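Local atomic coordinates of DPS family dna-binding stress response protein (Thermosynechococcus elongatus, PDB entry 2C41), a protein that probably binds and oxidises iron, and may bind DNA, as a twelve-subunit antioxidant protein of the Dps family. Residues Tyr26-Tyr29 / Lys30-Trp34; His45-Phe48 / Glu49-Ser53; His139-His142 / Arg143-Lys147. One frame throughout, in Å; residues are numbered along the deposited sequence.

Contacts 1, 2 and 3 follow one another along the chain, each within a single long helix of the ferritin-like bundle: helix 6-35, helix 41-68 and helix 126-149. The centres of contacts 1 and 2 lie about 8 Å apart, joined by the K30-E49 salt bridge and a probable hydrogen bond from H33 to the H45 carbonyl. Contacts 2 and 3 are about 12 Å apart and meet through L47 and Q51 against H142, F145 and L146; contacts 1 and 3, about 16 Å apart, touch through Y29. Three helical segments thus pack against one another within the bundle, and from them side chains also reach neighbouring subunits of the dodecamer.

Contact 1 of 3, residues Tyr26-Tyr29 / Lys30-Trp34; sequences YLNY and KKYHW
Y26 and K30, one helical turn apart, run side by side in the same direction, and the aliphatic part of the lysine lies over a face of the tyrosine ring. The contact is CH-pi: K30 CG stands 4.0 Å from the centroid of the Y26 ring, 27° off its normal. With CG set beside its own carbonyl carbon (chi1 171°), the Y26 ring extends along the helix to meet K30, whose chain bends at chi2 and chi3 so that CD also passes the phenol oxygen, Y26 OH to K30 CD being 3.6 Å.

Packing is tight at the next pair. The N28 carbonyl oxygen sits 3.2 Å above the plane of the Y32 ring, over its centre, while receiving the backbone bond Y32 N to N28 O of 3.0 Å. Main-chain bond and aromatic cover therefore fall on the same oxygen, and the ring lies against the peptide of the preceding turn. Next to it, the Y29 and Y32 rings pass at a slant, with Y29 CD1 4.0 Å from Y32 CD2. At its far end, Y32 OH is hydrogen-bonded to E101 of helix 95-122.

The looser part, though buried as well, is bridged by a single water. Beyond the methylenes that cover the ring, water 1 lies 2.8 Å from Y26 OH and accepts a weak bond from K30 NZ at 3.1 Å, linking the two polar ends without direct contact. The stronger partners of K30 NZ are two carboxylates, E49 on helix 41-68 and D60 of a second subunit.

K30 is thus used twice: its methylenes cover one face of the Y26 ring, while its ammonium bridges two acidic groups across a subunit boundary, a setting that would probably favour the protonated form in spite of its burial.

Contact 2 of 3, residues His45-Phe48 / Glu49-Ser53; sequences HLLF and EEQGS
E49, E50, Q51 and G52 each donate a backbone hydrogen bond to the residue four before, from H45 to F48; the straightest, Q51 N to L47 O, is 2.9 Å long with an angle of 177° at the hydrogen.

Among the side chains, E50 folds back along the carbonyl of L46. Its CG, beside the backbone N (chi1 -72°), comes within 3.2 Å of L46 O, and the chain extends from there until E50 OE1 lies 3.8 Å from L47 CA. Its carboxylate is taken up outside the helix, OE2 forming a salt bridge with R42 of a further subunit. Replacing E50 with an alanine would probably leave that arginine without its charged mate and uncover the L46 carbonyl.

On the next flank L47 CD1 meets the amide end of Q51, 3.6 Å from Q51 OE1. The other end of that amide, Q51 NE2, is hydrogen-bonded to Y29 OH on helix 6-35, and L47 also packs on F149 of helix 126-149.

The i to i+4 bonds are those of any alpha helix; the two-sided use of helix 41-68, bundle core through L47, F48 and Q51 and subunit interface through E50, fits a ferritin-like bundle in a Dps shell.

Contact 3 of 3, residues His139-His142 / Arg143-Lys147; sequences HQKH and RWFLK
K141 and F145, one turn apart, leave the helix on the same side, the lysine chain alongside the phenyl ring; this pair introduces the apolar contacts. A chi1 of 180° swings K141 CG opposite its own backbone N, along the helix toward F145, where it lies 4.1 Å from F145 CE1; it also comes near the indole of W144. The two aromatics touch in turn, since F145 CD1 stands 3.6 Å above the W144 ring plane, offset toward its rim. The F145 ring also reaches a neighbouring subunit, meeting F41 there edge-to-face.

Main-chain groups form the second set. R143, W144, F145 and L146 each donate a hydrogen bond to the residue four before. F145 N to K141 O, 3.0 Å, is the straightest of them, at 176°. L146, one turn after H142, also brings CD2 to 3.4 Å from H142 O, a packing contact of a methyl on a carbonyl.

Water adds a third kind of link. Q140 O receives W144 N at 3.1 Å and also a hydrogen from water 2 at 2.8 Å; the same water accepts from R143 NH2 at 2.9 Å, in the plane of the guanidinium and at its edge. Over one face of this group, K147 CD lies 3.4 Å above the R143 guanidinium plane, over its centre.

Charged partners complete the account. R143 makes salt bridges with E107 on helix 95-122 and D70 of a different neighbouring subunit, while K141 NZ and H142 NE2 converge on E54 of helix 41-68, a salt bridge and a hydrogen bond to the same carboxylate oxygen.

In helix 126-149, buried histidine and leucine face the bundle while aromatic and basic groups reach other chains, consistent with the closing helix of a Dps subunit, core on one side and subunit interface on the other.

Contact 1 of 3, residues Tyr26-Tyr29 / Lys30-Trp34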
loop_
_atom_site.group_PDB
_atom_site.type_symbol
_atom_site.label_atom_id
_atom_site.label_comp_id
_atom_site.label_asym_id
_atom_site.label_seq_id
_atom_site.Cartn_x
_atom_site.Cartn_y
_atom_site.Cartn_z
ATOM N N TYR C 26 -16.369 10.438 -23.396
ATOM C CA TYR C 26 -15.628 10.909 -22.232
ATOM C C TYR C 26 -15.864 12.404 -21.992
ATOM O O TYR C 26 -16.195 12.821 -20.876
ATOM C CB TYR C 26 -14.128 10.619 -22.372
ATOM C CG TYR C 26 -13.352 11.297 -21.277
ATOM C CD1 TYR C 26 -13.468 10.858 -19.957
ATOM C CD2 TYR C 26 -12.552 12.407 -21.542
ATOM C CE1 TYR C 26 -12.776 11.480 -18.926
ATOM C CE2 TYR C 26 -11.857 13.049 -20.504
ATOM C CZ TYR C 26 -11.985 12.566 -19.208
ATOM O OH TYR C 26 -11.319 13.161 -18.165
ATOM N N LEU C 27 -15.686 13.206 -23.037
ATOM C CA LEU C 27 -15.862 14.651 -22.923
ATOM C C LEU C 27 -17.306 15.019 -22.556
ATOM O O LEU C 27 -17.524 15.951 -21.778
ATOM C CB LEU C 27 -15.393 15.368 -24.189
ATOM C CG LEU C 27 -13.886 15.289 -24.477
ATOM C CD1 LEU C 27 -13.589 15.854 -25.855
ATOM C CD2 LEU C 27 -13.065 15.997 -23.393
ATOM N N ASN C 28 -18.274 14.274 -23.096
ATOM C CA ASN C 28 -19.670 14.410 -22.648
ATOM C C ASN C 28 -19.806 14.164 -21.147
ATOM O O ASN C 28 -20.457 14.932 -20.449
ATOM C CB ASN C 28 -20.599 13.445 -23.390
ATOM C CG ASN C 28 -20.916 13.885 -24.803
ATOM O OD1 ASN C 28 -21.591 13.158 -25.547
ATOM N ND2 ASN C 28 -20.456 15.061 -25.184
ATOM N N TYR C 29 -19.206 13.079 -20.659
ATOM C CA TYR C 29 -19.237 12.770 -19.219
ATOM C C TYR C 29 -18.665 13.891 -18.362
ATOM O O TYR C 29 -19.188 14.183 -17.283
ATOM C CB TYR C 29 -18.556 11.440 -18.906
ATOM C CG TYR C 29 -19.520 10.269 -18.823
ATOM C CD1 TYR C 29 -20.592 10.292 -17.921
ATOM C CD2 TYR C 29 -19.358 9.140 -19.629
ATOM C CE1 TYR C 29 -21.480 9.223 -17.820
ATOM C CE2 TYR C 29 -20.243 8.055 -19.538
ATOM C CZ TYR C 29 -21.296 8.107 -18.635
ATOM O OH TYR C 29 -22.173 7.058 -18.528
ATOM N N LYS C 30 -17.598 14.524 -18.849
ATOM C CA LYS C 30 -17.010 15.649 -18.137
ATOM C C LYS C 30 -17.992 16.822 -18.075
ATOM O O LYS C 30 -18.137 17.452 -17.024
ATOM C CB LYS C 30 -15.664 16.061 -18.745
ATOM C CG LYS C 30 -14.522 15.065 -18.477
ATOM C CD LYS C 30 -14.416 14.634 -17.001
ATOM C CE LYS C 30 -14.011 15.796 -16.088
ATOM N NZ LYS C 30 -13.337 15.345 -14.832
ATOM N N LYS C 31 -18.684 17.094 -19.183
ATOM C CA LYS C 31 -19.735 18.112 -19.165
ATOM C C LYS C 31 -20.762 17.813 -18.073
ATOM O O LYS C 31 -21.082 18.690 -17.265
ATOM C CB LYS C 31 -20.411 18.246 -20.529
ATOM C CG LYS C 31 -21.681 19.080 -20.499
ATOM C CD LYS C 31 -22.204 19.297 -21.899
ATOM C CE LYS C 31 -23.470 20.160 -21.889
ATOM N NZ LYS C 31 -24.062 20.198 -23.257
ATOM N N TYR C 32 -21.259 16.576 -18.026
ATOM C CA TYR C 32 -22.263 16.209 -17.031
ATOM C C TYR C 32 -21.703 16.360 -15.609
ATOM O O TYR C 32 -22.353 16.930 -14.740
ATOM C CB TYR C 32 -22.814 14.795 -17.264
ATOM C CG TYR C 32 -23.182 14.477 -18.706
ATOM C CD1 TYR C 32 -23.717 15.457 -19.559
ATOM C CD2 TYR C 32 -23.028 13.185 -19.204
ATOM C CE1 TYR C 32 -24.062 15.152 -20.893
ATOM C CE2 TYR C 32 -23.366 12.870 -20.521
ATOM C CZ TYR C 32 -23.879 13.851 -21.356
ATOM O OH TYR C 32 -24.199 13.522 -22.648
ATOM N N HIS C 33 -20.496 15.851 -15.397
ATOM C CA HIS C 33 -19.777 15.994 -14.129
ATOM C C HIS C 33 -19.737 17.465 -13.692
ATOM O O HIS C 33 -20.075 17.787 -12.554
ATOM C CB HIS C 33 -18.362 15.425 -14.312
ATOM C CG HIS C 33 -17.465 15.557 -13.124
ATOM N ND1 HIS C 33 -17.681 14.878 -11.942
ATOM C CD2 HIS C 33 -16.304 16.234 -12.964
ATOM C CE1 HIS C 33 -16.703 15.154 -11.097
ATOM N NE2 HIS C 33 -15.856 15.975 -11.693
ATOM N N TRP C 34 -19.355 18.357 -14.606
ATOM C CA TRP C 34 -19.191 19.763 -14.255
ATOM C C TRP C 34 -20.507 20.514 -14.071
ATOM O O TRP C 34 -20.613 21.387 -13.202
ATOM C CB TRP C 34 -18.353 20.485 -15.311
ATOM C CG TRP C 34 -16.945 19.967 -15.426
ATOM C CD1 TRP C 34 -16.141 19.521 -14.409
ATOM C CD2 TRP C 34 -16.166 19.877 -16.619
ATOM N NE1 TRP C 34 -14.922 19.143 -14.905
ATOM C CE2 TRP C 34 -14.905 19.351 -16.257
ATOM C CE3 TRP C 34 -16.410 20.189 -17.965
ATOM C CZ2 TRP C 34 -13.886 19.125 -17.192
ATOM C CZ3 TRP C 34 -15.395 19.955 -18.900
ATOM C CH2 TRP C 34 -14.147 19.440 -18.502
HETATM O O HOH W 1 -10.973 15.511 -16.771
#

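Contact 2 of 3, residues His45-Phe48 / Glu49-Ser53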
loop_
_atom_site.group_PDB
_atom_site.type_symbol
_atom_site.label_atom_id
_atom_site.label_comp_id
_atom_site.label_asym_id
_atom_site.label_seq_id
_atom_site.Cartn_x
_atom_site.Cartn_y
_atom_site.Cartn_z
ATOM N N HIS C 45 -22.411 13.974 -9.460
ATOM C CA HIS C 45 -21.050 14.462 -9.729
ATOM C C HIS C 45 -20.088 13.261 -9.736
ATOM O O HIS C 45 -19.271 13.087 -10.660
ATOM C CB HIS C 45 -20.684 15.487 -8.647
ATOM C CG HIS C 45 -19.401 16.219 -8.883
ATOM N ND1 HIS C 45 -19.200 17.048 -9.967
ATOM C CD2 HIS C 45 -18.273 16.297 -8.135
ATOM C CE1 HIS C 45 -17.999 17.589 -9.887
ATOM N NE2 HIS C 45 -17.418 17.154 -8.783
ATOM N N LEU C 46 -20.224 12.404 -8.725
ATOM C CA LEU C 46 -19.401 11.192 -8.624
ATOM C C LEU C 46 -19.723 10.172 -9.715
ATOM O O LEU C 46 -18.805 9.625 -10.329
ATOM C CB LEU C 46 -19.557 10.541 -7.248
ATOM C CG LEU C 46 -18.859 11.328 -6.145
ATOM C CD1 LEU C 46 -19.241 10.822 -4.752
ATOM C CD2 LEU C 46 -17.343 11.270 -6.371
ATOM N N LEU C 47 -21.013 9.915 -9.944
ATOM C CA LEU C 47 -21.418 8.973 -10.988
ATOM C C LEU C 47 -20.793 9.322 -12.329
ATOM O O LEU C 47 -20.204 8.463 -12.995
ATOM C CB LEU C 47 -22.943 8.906 -11.128
ATOM C CG LEU C 47 -23.417 7.983 -12.259
ATOM C CD1 LEU C 47 -23.391 6.514 -11.838
ATOM C CD2 LEU C 47 -24.809 8.405 -12.700
ATOM N N PHE C 48 -20.910 10.587 -12.721
ATOM C CA PHE C 48 -20.405 11.027 -14.014
ATOM C C PHE C 48 -18.886 10.910 -14.106
ATOM O O PHE C 48 -18.359 10.551 -15.151
ATOM C CB PHE C 48 -20.885 12.446 -14.327
ATOM C CG PHE C 48 -22.386 12.549 -14.513
ATOM C CD1 PHE C 48 -23.115 13.562 -13.895
ATOM C CD2 PHE C 48 -23.059 11.631 -15.327
ATOM C CE1 PHE C 48 -24.504 13.656 -14.072
ATOM C CE2 PHE C 48 -24.445 11.713 -15.520
ATOM C CZ PHE C 48 -25.171 12.721 -14.892
ATOM N N GLU C 49 -18.197 11.177 -13.005
ATOM C CA GLU C 49 -16.744 11.017 -12.973
ATOM C C GLU C 49 -16.352 9.542 -13.063
ATOM O O GLU C 49 -15.430 9.182 -13.788
ATOM C CB GLU C 49 -16.153 11.681 -11.722
ATOM C CG GLU C 49 -14.625 11.676 -11.702
ATOM C CD GLU C 49 -13.972 12.662 -12.679
ATOM O OE1 GLU C 49 -14.648 13.283 -13.532
ATOM O OE2 GLU C 49 -12.740 12.812 -12.595
ATOM N N GLU C 50 -17.078 8.689 -12.338
ATOM C CA GLU C 50 -16.761 7.266 -12.288
ATOM C C GLU C 50 -16.959 6.605 -13.644
ATOM O O GLU C 50 -16.056 5.932 -14.157
ATOM C CB GLU C 50 -17.599 6.576 -11.214
ATOM C CG GLU C 50 -17.159 6.938 -9.810
ATOM C CD GLU C 50 -18.203 6.621 -8.757
ATOM O OE1 GLU C 50 -19.390 6.411 -9.104
ATOM O OE2 GLU C 50 -17.831 6.615 -7.572
ATOM N N GLN C 51 -18.126 6.829 -14.243
ATOM C CA GLN C 51 -18.412 6.240 -15.554
ATOM C C GLN C 51 -17.554 6.903 -16.631
ATOM O O GLN C 51 -17.023 6.224 -17.514
ATOM C CB GLN C 51 -19.920 6.248 -15.847
ATOM C CG GLN C 51 -20.694 5.556 -14.706
ATOM C CD GLN C 51 -22.092 5.058 -15.064
ATOM O OE1 GLN C 51 -22.585 4.138 -14.427
ATOM N NE2 GLN C 51 -22.731 5.661 -16.054
ATOM N N GLY C 52 -17.345 8.210 -16.503
ATOM C CA GLY C 52 -16.438 8.935 -17.395
ATOM C C GLY C 52 -15.030 8.365 -17.379
ATOM O O GLY C 52 -14.400 8.234 -18.430
ATOM N N SER C 53 -14.537 8.025 -16.190
ATOM C CA SER C 53 -13.195 7.438 -16.049
ATOM C C SER C 53 -13.070 6.075 -16.713
ATOM O O SER C 53 -12.016 5.744 -17.254
ATOM C CB SER C 53 -12.799 7.329 -14.576
ATOM O OG SER C 53 -12.494 8.614 -14.074
#

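Contact 3 of 3, residues His139-His142 / Arg143-Lys147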
loop_
_atom_site.group_PDB
_atom_site.type_symbol
_atom_site.label_atom_id
_atom_site.label_comp_id
_atom_site.label_asym_id
_atom_site.label_seq_id
_atom_site.Cartn_x
_atom_site.Cartn_y
_atom_site.Cartn_z
ATOM N N HIS C 139 -20.087 -0.541 -20.961
ATOM C CA HIS C 139 -21.174 0.295 -21.484
ATOM C C HIS C 139 -22.551 -0.181 -21.021
ATOM O O HIS C 139 -23.427 0.633 -20.680
ATOM C CB HIS C 139 -21.092 0.383 -23.007
ATOM C CG HIS C 139 -20.129 1.421 -23.478
ATOM N ND1 HIS C 139 -18.871 1.119 -23.958
ATOM C CD2 HIS C 139 -20.225 2.769 -23.496
ATOM C CE1 HIS C 139 -18.245 2.239 -24.274
ATOM N NE2 HIS C 139 -19.042 3.253 -23.996
ATOM N N GLN C 140 -22.735 -1.500 -20.989
ATOM C CA GLN C 140 -24.003 -2.065 -20.511
ATOM C C GLN C 140 -24.229 -1.757 -19.026
ATOM O O GLN C 140 -25.363 -1.487 -18.607
ATOM C CB GLN C 140 -24.078 -3.557 -20.817
ATOM C CG GLN C 140 -24.224 -3.795 -22.319
ATOM C CD GLN C 140 -23.948 -5.219 -22.760
ATOM O OE1 GLN C 140 -23.110 -5.928 -22.189
ATOM N NE2 GLN C 140 -24.639 -5.637 -23.826
ATOM N N LYS C 141 -23.154 -1.764 -18.241
ATOM C CA LYS C 141 -23.247 -1.389 -16.822
ATOM C C LYS C 141 -23.651 0.077 -16.673
ATOM O O LYS C 141 -24.568 0.406 -15.914
ATOM C CB LYS C 141 -21.926 -1.640 -16.086
ATOM C CG LYS C 141 -21.988 -1.262 -14.593
ATOM C CD LYS C 141 -20.636 -1.441 -13.888
ATOM C CE LYS C 141 -19.617 -0.390 -14.352
ATOM N NZ LYS C 141 -18.452 -0.302 -13.426
ATOM N N HIS C 142 -22.982 0.944 -17.428
ATOM C CA HIS C 142 -23.250 2.381 -17.407
ATOM C C HIS C 142 -24.695 2.684 -17.775
ATOM O O HIS C 142 -25.353 3.498 -17.124
ATOM C CB HIS C 142 -22.320 3.110 -18.375
ATOM C CG HIS C 142 -20.880 3.113 -17.955
ATOM N ND1 HIS C 142 -19.871 3.586 -18.767
ATOM C CD2 HIS C 142 -20.281 2.707 -16.808
ATOM C CE1 HIS C 142 -18.713 3.476 -18.139
ATOM N NE2 HIS C 142 -18.933 2.939 -16.951
ATOM N N ARG C 143 -25.182 2.018 -18.821
ATOM C CA ARG C 143 -26.554 2.194 -19.288
ATOM C C ARG C 143 -27.560 1.796 -18.204
ATOM O O ARG C 143 -28.540 2.500 -17.966
ATOM C CB ARG C 143 -26.779 1.375 -20.567
ATOM C CG ARG C 143 -28.223 1.363 -21.044
ATOM C CD ARG C 143 -28.400 0.415 -22.231
ATOM N NE ARG C 143 -29.814 0.283 -22.563
ATOM C CZ ARG C 143 -30.650 -0.585 -21.992
ATOM N NH1 ARG C 143 -31.928 -0.608 -22.369
ATOM N NH2 ARG C 143 -30.217 -1.426 -21.048
ATOM N N TRP C 144 -27.318 0.656 -17.561
ATOM C CA TRP C 144 -28.172 0.206 -16.467
ATOM C C TRP C 144 -28.235 1.243 -15.322
ATOM O O TRP C 144 -29.326 1.638 -14.909
ATOM C CB TRP C 144 -27.736 -1.183 -15.984
ATOM C CG TRP C 144 -28.169 -1.507 -14.591
ATOM C CD1 TRP C 144 -29.427 -1.405 -14.065
ATOM C CD2 TRP C 144 -27.330 -1.992 -13.545
ATOM N NE1 TRP C 144 -29.416 -1.786 -12.740
ATOM C CE2 TRP C 144 -28.140 -2.156 -12.400
ATOM C CE3 TRP C 144 -25.963 -2.298 -13.463
ATOM C CZ2 TRP C 144 -27.627 -2.607 -11.179
ATOM C CZ3 TRP C 144 -25.453 -2.758 -12.248
ATOM C CH2 TRP C 144 -26.289 -2.904 -11.123
ATOM N N PHE C 145 -27.073 1.681 -14.829
ATOM C CA PHE C 145 -27.003 2.715 -13.781
ATOM C C PHE C 145 -27.814 3.956 -14.147
ATOM O O PHE C 145 -28.639 4.440 -13.360
ATOM C CB PHE C 145 -25.544 3.127 -13.518
ATOM C CG PHE C 145 -24.880 2.372 -12.388
ATOM C CD1 PHE C 145 -24.656 1.001 -12.482
ATOM C CD2 PHE C 145 -24.452 3.044 -11.246
ATOM C CE1 PHE C 145 -24.035 0.303 -11.438
ATOM C CE2 PHE C 145 -23.823 2.358 -10.196
ATOM C CZ PHE C 145 -23.614 0.990 -10.296
ATOM N N LEU C 146 -27.570 4.470 -15.351
ATOM C CA LEU C 146 -28.237 5.683 -15.823
ATOM C C LEU C 146 -29.752 5.507 -15.889
ATOM O O LEU C 146 -30.501 6.370 -15.429
ATOM C CB LEU C 146 -27.693 6.070 -17.197
ATOM C CG LEU C 146 -26.651 7.171 -17.459
ATOM C CD1 LEU C 146 -26.062 7.836 -16.234
ATOM C CD2 LEU C 146 -25.570 6.662 -18.408
ATOM N N LYS C 147 -30.192 4.385 -16.455
ATOM C CA LYS C 147 -31.620 4.097 -16.579
ATOM C C LYS C 147 -32.316 4.071 -15.221
ATOM O O LYS C 147 -33.452 4.534 -15.095
ATOM C CB LYS C 147 -31.843 2.778 -17.328
ATOM C CG LYS C 147 -31.636 2.897 -18.834
ATOM C CD LYS C 147 -31.658 1.515 -19.507
ATOM C CE LYS C 147 -33.002 0.789 -19.301
ATOM N NZ LYS C 147 -34.093 1.460 -20.048
HETATM O O HOH W 2 -27.563 -2.183 -20.139
#